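Local structure of toll-like receptor 6, Variable lymphocyte receptor B (Mus musculus, 3A79) at residues 360-365 with 384-389; 44-49 with 69-74; 189-194 with 213-218. The protein probably senses bacterial diacylated lipopeptides together with Toll-like receptor 2, and is studied here as an ectodomain fused to part of a hagfish variable lymphocyte receptor. All blocks are in the same frame, centred on the assembly; numbering follows the deposited sequence.

How the contacts relate
All three contacts join consecutive turns of the leucine-rich-repeat solenoid in the Toll-like receptor 6 part of the fusion, each pairing residues roughly 25 positions apart. Along the chain contact 2 comes first, near the N-terminus, then contact 3, then contact 1. Their centres lie about 39 Å apart for contacts 2 and 3, about 42 Å for 1 and 3 and about 54 Å for 1 and 2, and none touches another. Contact 1 follows directly on strands 357-359 and 381-383 of the long parallel row, contact 2 joins loops between such strands, and contact 3 is a separate two-stranded parallel ladder. The same turn-upon-turn stacking is thus achieved in three different ways.

Contact 1 of 3, residues 360-365 with 384-389; sequences FTQNVF and LQRNGL. With NAG (2-acetamido-2-deoxy-beta-D-glucopyranose), chain G.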
loop_
_atom_site.group_PDB
_atom_site.type_symbol
_atom_site.label_atom_id
_atom_site.label_comp_id
_atom_site.label_asym_id
_atom_site.label_seq_id
_atom_site.Cartn_x
_atom_site.Cartn_y
_atom_site.Cartn_z
ATOM N N PHE B 360 0.865 12.338 -10.455
ATOM C CA PHE B 360 1.873 11.608 -9.695
ATOM C C PHE B 360 1.547 10.126 -9.666
ATOM O O PHE B 360 1.239 9.572 -8.612
ATOM C CB PHE B 360 1.971 12.153 -8.273
ATOM C CG PHE B 360 2.301 13.617 -8.215
ATOM C CD1 PHE B 360 1.323 14.554 -7.917
ATOM C CD2 PHE B 360 3.588 14.061 -8.478
ATOM C CE1 PHE B 360 1.628 15.900 -7.863
ATOM C CE2 PHE B 360 3.900 15.407 -8.427
ATOM C CZ PHE B 360 2.919 16.330 -8.119
ATOM N N THR B 361 1.621 9.492 -10.835
ATOM C CA THR B 361 1.278 8.078 -10.975
ATOM C C THR B 361 2.372 7.155 -10.450
ATOM O O THR B 361 3.565 7.405 -10.639
ATOM C CB THR B 361 0.988 7.695 -12.449
ATOM O OG1 THR B 361 -0.382 7.958 -12.765
ATOM C CG2 THR B 361 1.252 6.223 -12.667
ATOM N N GLN B 362 1.952 6.087 -9.789
ATOM C CA GLN B 362 2.855 5.016 -9.399
ATOM C C GLN B 362 4.059 5.484 -8.585
ATOM O O GLN B 362 5.207 5.272 -8.962
ATOM C CB GLN B 362 3.321 4.244 -10.629
ATOM C CG GLN B 362 4.027 2.938 -10.294
ATOM C CD GLN B 362 4.338 2.127 -11.529
ATOM O OE1 GLN B 362 3.511 2.017 -12.431
ATOM N NE2 GLN B 362 5.536 1.560 -11.583
ATOM N N ASN B 363 3.791 6.118 -7.456
ATOM C CA ASN B 363 4.844 6.414 -6.510
ATOM C C ASN B 363 4.499 5.711 -5.217
ATOM O O ASN B 363 3.926 4.631 -5.232
ATOM C CB ASN B 363 4.953 7.919 -6.286
ATOM C CG ASN B 363 5.213 8.669 -7.563
ATOM O OD1 ASN B 363 4.473 9.588 -7.908
ATOM N ND2 ASN B 363 6.260 8.276 -8.286
ATOM N N VAL B 364 4.830 6.336 -4.099
ATOM C CA VAL B 364 4.459 5.812 -2.801
ATOM C C VAL B 364 3.858 6.939 -1.950
ATOM O O VAL B 364 4.186 7.082 -0.772
ATOM C CB VAL B 364 5.664 5.143 -2.102
ATOM C CG1 VAL B 364 5.184 4.166 -1.018
ATOM C CG2 VAL B 364 6.537 4.407 -3.135
ATOM N N PHE B 365 2.978 7.734 -2.567
ATOM C CA PHE B 365 2.288 8.840 -1.887
ATOM C C PHE B 365 1.277 8.371 -0.837
ATOM O O PHE B 365 0.774 7.257 -0.894
ATOM C CB PHE B 365 1.554 9.726 -2.897
ATOM C CG PHE B 365 2.445 10.681 -3.640
ATOM C CD1 PHE B 365 3.815 10.456 -3.728
ATOM C CD2 PHE B 365 1.901 11.795 -4.285
ATOM C CE1 PHE B 365 4.623 11.333 -4.419
ATOM C CE2 PHE B 365 2.704 12.669 -4.987
ATOM C CZ PHE B 365 4.064 12.444 -5.051
ATOM N N LEU B 384 -3.476 10.669 -8.780
ATOM C CA LEU B 384 -2.712 9.988 -7.745
ATOM C C LEU B 384 -2.786 8.455 -7.895
ATOM O O LEU B 384 -2.525 7.699 -6.956
ATOM C CB LEU B 384 -3.194 10.468 -6.372
ATOM C CG LEU B 384 -2.818 11.944 -6.151
ATOM C CD1 LEU B 384 -3.715 12.625 -5.151
ATOM C CD2 LEU B 384 -1.358 12.085 -5.715
ATOM N N GLN B 385 -3.127 8.009 -9.099
ATOM C CA GLN B 385 -3.244 6.587 -9.401
ATOM C C GLN B 385 -1.990 5.764 -9.104
ATOM O O GLN B 385 -0.885 6.124 -9.487
ATOM C CB GLN B 385 -3.640 6.401 -10.862
ATOM C CG GLN B 385 -3.191 5.088 -11.447
ATOM C CD GLN B 385 -3.892 4.784 -12.753
ATOM O OE1 GLN B 385 -3.670 3.732 -13.366
ATOM N NE2 GLN B 385 -4.756 5.703 -13.186
ATOM N N ARG B 386 -2.183 4.643 -8.431
ATOM C CA ARG B 386 -1.104 3.701 -8.126
ATOM C C ARG B 386 -0.181 4.173 -7.006
ATOM O O ARG B 386 1.040 4.134 -7.134
ATOM C CB ARG B 386 -0.313 3.313 -9.382
ATOM C CG ARG B 386 -0.583 1.895 -9.883
ATOM C CD ARG B 386 -0.093 1.701 -11.301
ATOM N NE ARG B 386 -0.826 2.565 -12.223
ATOM C CZ ARG B 386 -0.316 3.073 -13.342
ATOM N NH1 ARG B 386 0.941 2.807 -13.678
ATOM N NH2 ARG B 386 -1.055 3.857 -14.124
ATOM N N ASN B 387 -0.785 4.603 -5.902
ATOM C CA ASN B 387 -0.041 4.991 -4.709
ATOM C C ASN B 387 -0.554 4.291 -3.445
ATOM O O ASN B 387 -1.205 3.246 -3.530
ATOM C CB ASN B 387 -0.054 6.512 -4.557
ATOM C CG ASN B 387 0.745 7.210 -5.647
ATOM O OD1 ASN B 387 0.192 7.658 -6.657
ATOM N ND2 ASN B 387 2.055 7.285 -5.456
ATOM N N GLY B 388 -0.264 4.859 -2.278
ATOM C CA GLY B 388 -0.655 4.239 -1.022
ATOM C C GLY B 388 -1.706 4.989 -0.227
ATOM O O GLY B 388 -1.671 4.967 0.999
ATOM N N LEU B 389 -2.643 5.656 -0.899
ATOM C CA LEU B 389 -3.665 6.429 -0.190
ATOM C C LEU B 389 -4.590 5.531 0.621
ATOM O O LEU B 389 -5.313 4.716 0.055
ATOM C CB LEU B 389 -4.505 7.259 -1.162
ATOM C CG LEU B 389 -3.815 8.300 -2.031
ATOM C CD1 LEU B 389 -4.821 9.334 -2.522
ATOM C CD2 LEU B 389 -2.727 8.950 -1.237
HETATM C C1 NAG G . 2.305 6.486 -19.020
HETATM C C2 NAG G . 2.842 5.085 -18.687
HETATM C C3 NAG G . 3.766 4.553 -19.772
HETATM C C4 NAG G . 3.053 4.614 -21.117
HETATM C C5 NAG G . 2.682 6.069 -21.394
HETATM C C6 NAG G . 1.888 6.218 -22.683
HETATM C C7 NAG G . 2.967 4.382 -16.370
HETATM C C8 NAG G . 3.843 4.213 -15.152
HETATM N N2 NAG G . 3.520 5.010 -17.407
HETATM O O3 NAG G . 4.236 3.261 -19.436
HETATM O O4 NAG G . 3.889 4.086 -22.130
HETATM O O5 NAG G . 1.883 6.612 -20.363
HETATM O O6 NAG G . 0.604 5.657 -22.507
HETATM O O7 NAG G . 1.796 3.970 -16.389
#
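R386 bends at its third torsion (chi3 -64°), while Q362 runs out extended from a CG set opposite its own backbone N (chi1 -168°), and the two ends meet beside an N-acetylglucosamine. NH1 of R386 donates to OE1 of Q362 over 3.0 Å, the donor lying in the plane of the glutamine carbonyl. The same NH1 gives a nearly straight bond of 170° to O7 of the N-acetylglucosamine, 3.1 Å away. On the other branch, NH2 of R386 reaches OE1 of its neighbour Q385 at 2.7 Å, approaching from above that amide rather than along a lone pair. The guanidinium is thereby tied at both terminal nitrogens, and the T361 methyl CG2 lies 3.4 Å above one of its faces, off-centre, while T361 OG1 is bonded to N359.

Backbone bonds continue the stacking of the turns: Q362 N to Q385 O at 2.9 Å, and G388 N to F365 O at 3.0 Å. Q362 and R386, in equivalent places, both have left-handed backbone conformations. Beneath them L384 sends CD2 to 3.6 Å from CD2 of F365, the side chains crossing at about a right angle; large apolar residues suit this interior. N363 and N387 occupy the asparagine position of the LxxLxLxxNxL repeat, characteristic of leucine-rich-repeat proteins. Q362 and R386 also pack against basic side chains of another protein chain.

A long, flexible arginine is well suited to linking two turns and a sugar, which E310 also binds. The acceptors named here for R386 are neutral amide oxygens, so its charge is probably stabilised by their dipoles and not by an ion pair within this contact.

Contact 2 of 3, residues 44-49 with 69-74; sequences THVPKD and MPDISF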
loop_
_atom_site.group_PDB
_atom_site.type_symbol
_atom_site.label_atom_id
_atom_site.label_comp_id
_atom_site.label_asym_id
_atom_site.label_seq_id
_atom_site.Cartn_x
_atom_site.Cartn_y
_atom_site.Cartn_z
ATOM N N THR B 44 23.217 -15.789 -42.870
ATOM C CA THR B 44 24.539 -15.410 -43.374
ATOM C C THR B 44 24.496 -14.757 -44.751
ATOM O O THR B 44 25.314 -13.900 -45.071
ATOM C CB THR B 44 25.488 -16.622 -43.388
ATOM O OG1 THR B 44 26.391 -16.517 -42.282
ATOM C CG2 THR B 44 26.278 -16.701 -44.695
ATOM N N HIS B 45 23.526 -15.167 -45.553
ATOM C CA HIS B 45 23.337 -14.642 -46.892
ATOM C C HIS B 45 21.880 -14.226 -46.972
ATOM O O HIS B 45 21.118 -14.471 -46.037
ATOM C CB HIS B 45 23.641 -15.735 -47.919
ATOM C CG HIS B 45 22.884 -17.013 -47.689
ATOM N ND1 HIS B 45 22.825 -17.639 -46.460
ATOM C CD2 HIS B 45 22.165 -17.789 -48.537
ATOM C CE1 HIS B 45 22.094 -18.736 -46.558
ATOM N NE2 HIS B 45 21.683 -18.851 -47.809
ATOM N N VAL B 46 21.478 -13.610 -48.074
ATOM C CA VAL B 46 20.083 -13.207 -48.225
ATOM C C VAL B 46 19.246 -14.286 -48.914
ATOM O O VAL B 46 19.305 -14.426 -50.135
ATOM C CB VAL B 46 19.967 -11.899 -49.018
ATOM C CG1 VAL B 46 18.562 -11.331 -48.893
ATOM C CG2 VAL B 46 20.997 -10.905 -48.526
ATOM N N PRO B 47 18.439 -15.029 -48.130
ATOM C CA PRO B 47 17.651 -16.195 -48.556
ATOM C C PRO B 47 17.169 -16.090 -49.992
ATOM O O PRO B 47 16.201 -15.391 -50.255
ATOM C CB PRO B 47 16.455 -16.154 -47.613
ATOM C CG PRO B 47 16.996 -15.595 -46.368
ATOM C CD PRO B 47 18.108 -14.634 -46.750
ATOM N N LYS B 48 17.842 -16.785 -50.902
ATOM C CA LYS B 48 17.564 -16.702 -52.344
ATOM C C LYS B 48 16.196 -17.308 -52.745
ATOM O O LYS B 48 15.771 -17.222 -53.913
ATOM C CB LYS B 48 18.729 -17.334 -53.142
ATOM C CG LYS B 48 19.109 -18.779 -52.730
ATOM C CD LYS B 48 19.593 -18.902 -51.269
ATOM C CE LYS B 48 19.202 -20.257 -50.661
ATOM N NZ LYS B 48 18.900 -20.179 -49.199
ATOM N N ASP B 49 15.516 -17.886 -51.749
ATOM C CA ASP B 49 14.251 -18.600 -51.922
ATOM C C ASP B 49 12.999 -17.723 -51.760
ATOM O O ASP B 49 11.934 -18.073 -52.266
ATOM C CB ASP B 49 14.182 -19.818 -50.972
ATOM C CG ASP B 49 14.173 -19.431 -49.466
ATOM O OD1 ASP B 49 13.463 -18.478 -49.059
ATOM O OD2 ASP B 49 14.862 -20.112 -48.672
ATOM N N MET B 69 24.767 -7.444 -55.166
ATOM C CA MET B 69 23.568 -7.239 -55.973
ATOM C C MET B 69 22.755 -8.531 -56.144
ATOM O O MET B 69 21.550 -8.551 -55.866
ATOM C CB MET B 69 23.917 -6.632 -57.337
ATOM C CG MET B 69 22.718 -6.071 -58.104
ATOM S SD MET B 69 23.185 -5.255 -59.647
ATOM C CE MET B 69 23.823 -6.648 -60.574
ATOM N N PRO B 70 23.410 -9.622 -56.587
ATOM C CA PRO B 70 22.649 -10.848 -56.845
ATOM C C PRO B 70 21.961 -11.346 -55.583
ATOM O O PRO B 70 21.160 -12.269 -55.680
ATOM C CB PRO B 70 23.723 -11.850 -57.291
ATOM C CG PRO B 70 24.903 -11.028 -57.673
ATOM C CD PRO B 70 24.855 -9.818 -56.797
ATOM N N ASP B 71 22.272 -10.746 -54.435
ATOM C CA ASP B 71 21.625 -11.097 -53.169
ATOM C C ASP B 71 20.202 -10.552 -53.052
ATOM O O ASP B 71 19.375 -11.151 -52.360
ATOM C CB ASP B 71 22.440 -10.601 -51.967
ATOM C CG ASP B 71 23.652 -11.460 -51.682
ATOM O OD1 ASP B 71 24.134 -12.132 -52.620
ATOM O OD2 ASP B 71 24.120 -11.458 -50.520
ATOM N N ILE B 72 19.927 -9.420 -53.708
ATOM C CA ILE B 72 18.598 -8.792 -53.654
ATOM C C ILE B 72 18.005 -8.381 -55.013
ATOM O O ILE B 72 16.914 -7.811 -55.061
ATOM C CB ILE B 72 18.564 -7.547 -52.729
ATOM C CG1 ILE B 72 19.781 -6.665 -52.991
ATOM C CG2 ILE B 72 18.451 -7.928 -51.238
ATOM C CD1 ILE B 72 19.634 -5.313 -52.399
ATOM N N SER B 73 18.711 -8.672 -56.105
ATOM C CA SER B 73 18.230 -8.379 -57.464
ATOM C C SER B 73 16.775 -8.773 -57.691
ATOM O O SER B 73 15.998 -8.008 -58.260
ATOM C CB SER B 73 19.074 -9.112 -58.514
ATOM O OG SER B 73 20.461 -8.858 -58.379
ATOM N N PHE B 74 16.427 -9.986 -57.262
ATOM C CA PHE B 74 15.131 -10.604 -57.567
ATOM C C PHE B 74 13.930 -9.981 -56.841
ATOM O O PHE B 74 12.798 -10.070 -57.325
ATOM C CB PHE B 74 15.183 -12.112 -57.284
ATOM C CG PHE B 74 15.455 -12.448 -55.843
ATOM C CD1 PHE B 74 14.421 -12.803 -54.995
ATOM C CD2 PHE B 74 16.745 -12.383 -55.330
ATOM C CE1 PHE B 74 14.666 -13.097 -53.669
ATOM C CE2 PHE B 74 16.997 -12.674 -54.002
ATOM C CZ PHE B 74 15.956 -13.029 -53.171
#
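V46 points its CB at the turn formed by 69-74 and meets D71 almost at once, with CB 3.5 Å from D71 O. From there the side chain forks. CG1, anti to the backbone N (chi1 -167°), passes D71 O at 3.6 Å and ends 4.1 Å from the CG2 methyl of I72. The other branch, CG2, crosses the aspartate side chain at a slant, 3.7 Å from both CB and OD2 of D71. A branched valine suits this place because its two methyls can serve two neighbours, and it also rests on L59.

Further along, F74 brings the CZ end of its ring to P47 O at 3.8 Å and to K48 CA at 4.1 Å. K48 O stands above one face of that ring, displaced toward the rim. The turn carrying F74 is held from within: M69 O accepts from the amides of I72 and S73 and from S73 OG. N99 ND2 of the next turn donates to I72 O, and I72 also packs on V95 and F96 of that following turn, while P47 touches Y38 within its own turn.

No hydrogen bond joins the two loops, so they meet by van der Waals contact of methyls and a ring with carbonyls and carbon atoms. Such an interface depends on shape and on burial of apolar surface, with little directional restraint between these two early turns of the receptor.

Contact 3 of 3, residues 189-194 with 213-218; sequences ESLQIP and VNMSVN. With NAG (2-acetamido-2-deoxy-beta-D-glucopyranose), chain M; NAG (2-acetamido-2-deoxy-beta-D-glucopyranose), chain N.
E189 O accepts the first rung of a parallel ladder, from N214 N at 2.6 Å. The bonds then pass back and forth: L191 N to N214 O, S216 N to L191 O, and I193 N to S216 O at 2.8 Å. The three later donors are tilted by 20 to 30° from the carbonyl planes, and the strand directions differ by 18°. Weaker CA-H...O contacts fill in between the rungs, as where M215 CA lies 3.4 Å from L191 O.

Apolar contacts gather on the face bearing L191, I193, M215 and V217. The methionine sulfur SD approaches I193 CD1 to 3.5 Å, and its methyl CE lies 4.2 Å from L191 CD2. With CG of L191 anti to the backbone N (chi1 -178°), the leucine runs alongside M215, pointing the same way; the unbranched, pliable thioether can follow both neighbours. At the start of the ladder V213 CG2 rests 3.7 Å from CB of E189, whose carboxylate binds the amide of F158.

Polar and glycosylated groups occupy the other face, with S190, Q192, N214 and S216. N214 ND2 is joined to C1 of an N-acetylglucosamine at 1.5 Å, and N214-M215-S216 fits the N-x-S sequon. The serine earns its place twice, since OG is also hydrogen-bonded to O6 of that sugar at 2.9 Å. The modelled link from N218 to a second sugar is doubtful.

In the solenoid, M215 touches F241 and L245 of helix 235-246, and V217 also reaches L245. L191 and P194 meet L176 and I174 of strand 171-178, while Q192 is backbone-bonded to Q160. M215 and V217 of the apolar face thus pack on that helix, and L191 on a strand of the long parallel row.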
loop_
_atom_site.group_PDB
_atom_site.type_symbol
_atom_site.label_atom_id
_atom_site.label_comp_id
_atom_site.label_asym_id
_atom_site.label_seq_id
_atom_site.Cartn_x
_atom_site.Cartn_y
_atom_site.Cartn_z
ATOM N N GLU B 189 35.202 21.074 -32.287
ATOM C CA GLU B 189 34.524 20.642 -33.490
ATOM C C GLU B 189 33.164 21.354 -33.570
ATOM O O GLU B 189 32.534 21.634 -32.549
ATOM C CB GLU B 189 34.383 19.108 -33.478
ATOM C CG GLU B 189 35.653 18.367 -32.984
ATOM C CD GLU B 189 35.550 16.823 -32.978
ATOM O OE1 GLU B 189 34.795 16.243 -33.791
ATOM O OE2 GLU B 189 36.251 16.181 -32.158
ATOM N N SER B 190 32.728 21.684 -34.777
ATOM C CA SER B 190 31.424 22.296 -34.947
ATOM C C SER B 190 30.587 21.349 -35.777
ATOM O O SER B 190 31.094 20.371 -36.321
ATOM C CB SER B 190 31.534 23.642 -35.664
ATOM O OG SER B 190 32.561 24.453 -35.107
ATOM N N LEU B 191 29.298 21.638 -35.877
ATOM C CA LEU B 191 28.434 20.881 -36.758
ATOM C C LEU B 191 27.089 21.565 -36.896
ATOM O O LEU B 191 26.360 21.740 -35.926
ATOM C CB LEU B 191 28.244 19.464 -36.241
ATOM C CG LEU B 191 27.368 18.631 -37.167
ATOM C CD1 LEU B 191 28.124 18.431 -38.475
ATOM C CD2 LEU B 191 26.967 17.309 -36.500
ATOM N N GLN B 192 26.772 21.964 -38.115
ATOM C CA GLN B 192 25.512 22.610 -38.382
ATOM C C GLN B 192 24.498 21.513 -38.622
ATOM O O GLN B 192 24.693 20.686 -39.511
ATOM C CB GLN B 192 25.641 23.488 -39.623
ATOM C CG GLN B 192 24.350 24.136 -40.059
ATOM C CD GLN B 192 24.108 25.447 -39.362
ATOM O OE1 GLN B 192 24.773 26.447 -39.656
ATOM N NE2 GLN B 192 23.154 25.458 -38.430
ATOM N N ILE B 193 23.433 21.498 -37.820
ATOM C CA ILE B 193 22.322 20.563 -38.013
ATOM C C ILE B 193 21.224 21.120 -38.921
ATOM O O ILE B 193 20.618 22.146 -38.615
ATOM C CB ILE B 193 21.672 20.154 -36.681
ATOM C CG1 ILE B 193 22.474 19.044 -36.003
ATOM C CG2 ILE B 193 20.270 19.653 -36.925
ATOM C CD1 ILE B 193 23.617 19.538 -35.163
ATOM N N PRO B 194 20.953 20.428 -40.038
ATOM C CA PRO B 194 19.909 20.842 -40.984
ATOM C C PRO B 194 18.579 20.976 -40.266
ATOM O O PRO B 194 18.412 20.355 -39.221
ATOM C CB PRO B 194 19.847 19.672 -41.970
ATOM C CG PRO B 194 21.170 18.993 -41.850
ATOM C CD PRO B 194 21.585 19.156 -40.426
ATOM N N VAL B 213 31.616 19.218 -29.090
ATOM C CA VAL B 213 31.164 19.679 -30.394
ATOM C C VAL B 213 30.164 20.827 -30.269
ATOM O O VAL B 213 29.179 20.736 -29.531
ATOM C CB VAL B 213 30.496 18.527 -31.188
ATOM C CG1 VAL B 213 29.657 19.067 -32.329
ATOM C CG2 VAL B 213 31.539 17.547 -31.698
ATOM N N ASN B 214 30.430 21.907 -30.999
ATOM C CA ASN B 214 29.520 23.049 -31.085
ATOM C C ASN B 214 28.409 22.754 -32.108
ATOM O O ASN B 214 28.655 22.758 -33.316
ATOM C CB ASN B 214 30.317 24.311 -31.462
ATOM C CG ASN B 214 29.541 25.614 -31.236
ATOM O OD1 ASN B 214 28.471 25.621 -30.631
ATOM N ND2 ASN B 214 30.107 26.736 -31.720
ATOM N N MET B 215 27.195 22.482 -31.632
ATOM C CA MET B 215 26.101 22.112 -32.533
ATOM C C MET B 215 25.050 23.179 -32.752
ATOM O O MET B 215 24.237 23.450 -31.874
ATOM C CB MET B 215 25.392 20.855 -32.041
ATOM C CG MET B 215 26.262 19.643 -32.059
ATOM S SD MET B 215 25.320 18.170 -32.411
ATOM C CE MET B 215 26.655 16.977 -32.375
ATOM N N SER B 216 25.035 23.753 -33.944
ATOM C CA SER B 216 23.983 24.693 -34.288
ATOM C C SER B 216 22.743 24.010 -34.873
ATOM O O SER B 216 22.826 22.952 -35.501
ATOM C CB SER B 216 24.515 25.748 -35.250
ATOM O OG SER B 216 25.554 26.479 -34.630
ATOM N N VAL B 217 21.588 24.618 -34.635
ATOM C CA VAL B 217 20.364 24.229 -35.302
ATOM C C VAL B 217 19.553 25.485 -35.554
ATOM O O VAL B 217 19.575 26.403 -34.743
ATOM C CB VAL B 217 19.526 23.257 -34.448
ATOM C CG1 VAL B 217 18.187 22.979 -35.114
ATOM C CG2 VAL B 217 20.276 21.963 -34.235
ATOM N N ASN B 218 18.841 25.527 -36.674
ATOM C CA ASN B 218 17.923 26.625 -36.943
ATOM C C ASN B 218 16.513 26.262 -36.492
ATOM O O ASN B 218 16.027 26.735 -35.462
ATOM C CB ASN B 218 17.905 26.965 -38.434
ATOM C CG ASN B 218 19.028 26.292 -39.200
ATOM O OD1 ASN B 218 19.832 26.957 -39.861
ATOM N ND2 ASN B 218 19.088 24.961 -39.121
HETATM C C1 NAG M . 29.162 27.809 -31.990
HETATM C C2 NAG M . 29.766 29.149 -31.541
HETATM C C3 NAG M . 28.803 30.290 -31.861
HETATM C C4 NAG M . 28.532 30.329 -33.356
HETATM C C5 NAG M . 28.064 28.974 -33.918
HETATM C C6 NAG M . 28.195 28.999 -35.458
HETATM C C7 NAG M . 30.473 28.232 -29.308
HETATM C C8 NAG M . 31.882 27.710 -29.363
HETATM N N2 NAG M . 30.177 29.236 -30.137
HETATM O O3 NAG M . 29.346 31.526 -31.447
HETATM O O4 NAG M . 27.583 31.348 -33.605
HETATM O O5 NAG M . 28.787 27.861 -33.375
HETATM O O6 NAG M . 27.505 27.987 -36.175
HETATM O O7 NAG M . 29.660 27.759 -28.506
HETATM C C1 NAG N . 16.372 25.898 -42.383
HETATM C C2 NAG N . 15.397 26.742 -43.218
HETATM C C3 NAG N . 16.157 27.496 -44.306
HETATM C C4 NAG N . 17.200 28.401 -43.670
HETATM C C5 NAG N . 18.130 27.654 -42.695
HETATM C C6 NAG N . 18.874 28.690 -41.822
HETATM C C7 NAG N . 13.742 24.860 -43.434
HETATM C C8 NAG N . 12.718 24.916 -42.334
HETATM N N2 NAG N . 14.267 26.027 -43.817
HETATM O O3 NAG N . 15.269 28.271 -45.084
HETATM O O4 NAG N . 17.932 29.024 -44.707
HETATM O O5 NAG N . 17.436 26.712 -41.867
HETATM O O6 NAG N . 20.009 28.227 -41.108
HETATM O O7 NAG N . 14.041 23.782 -43.958
#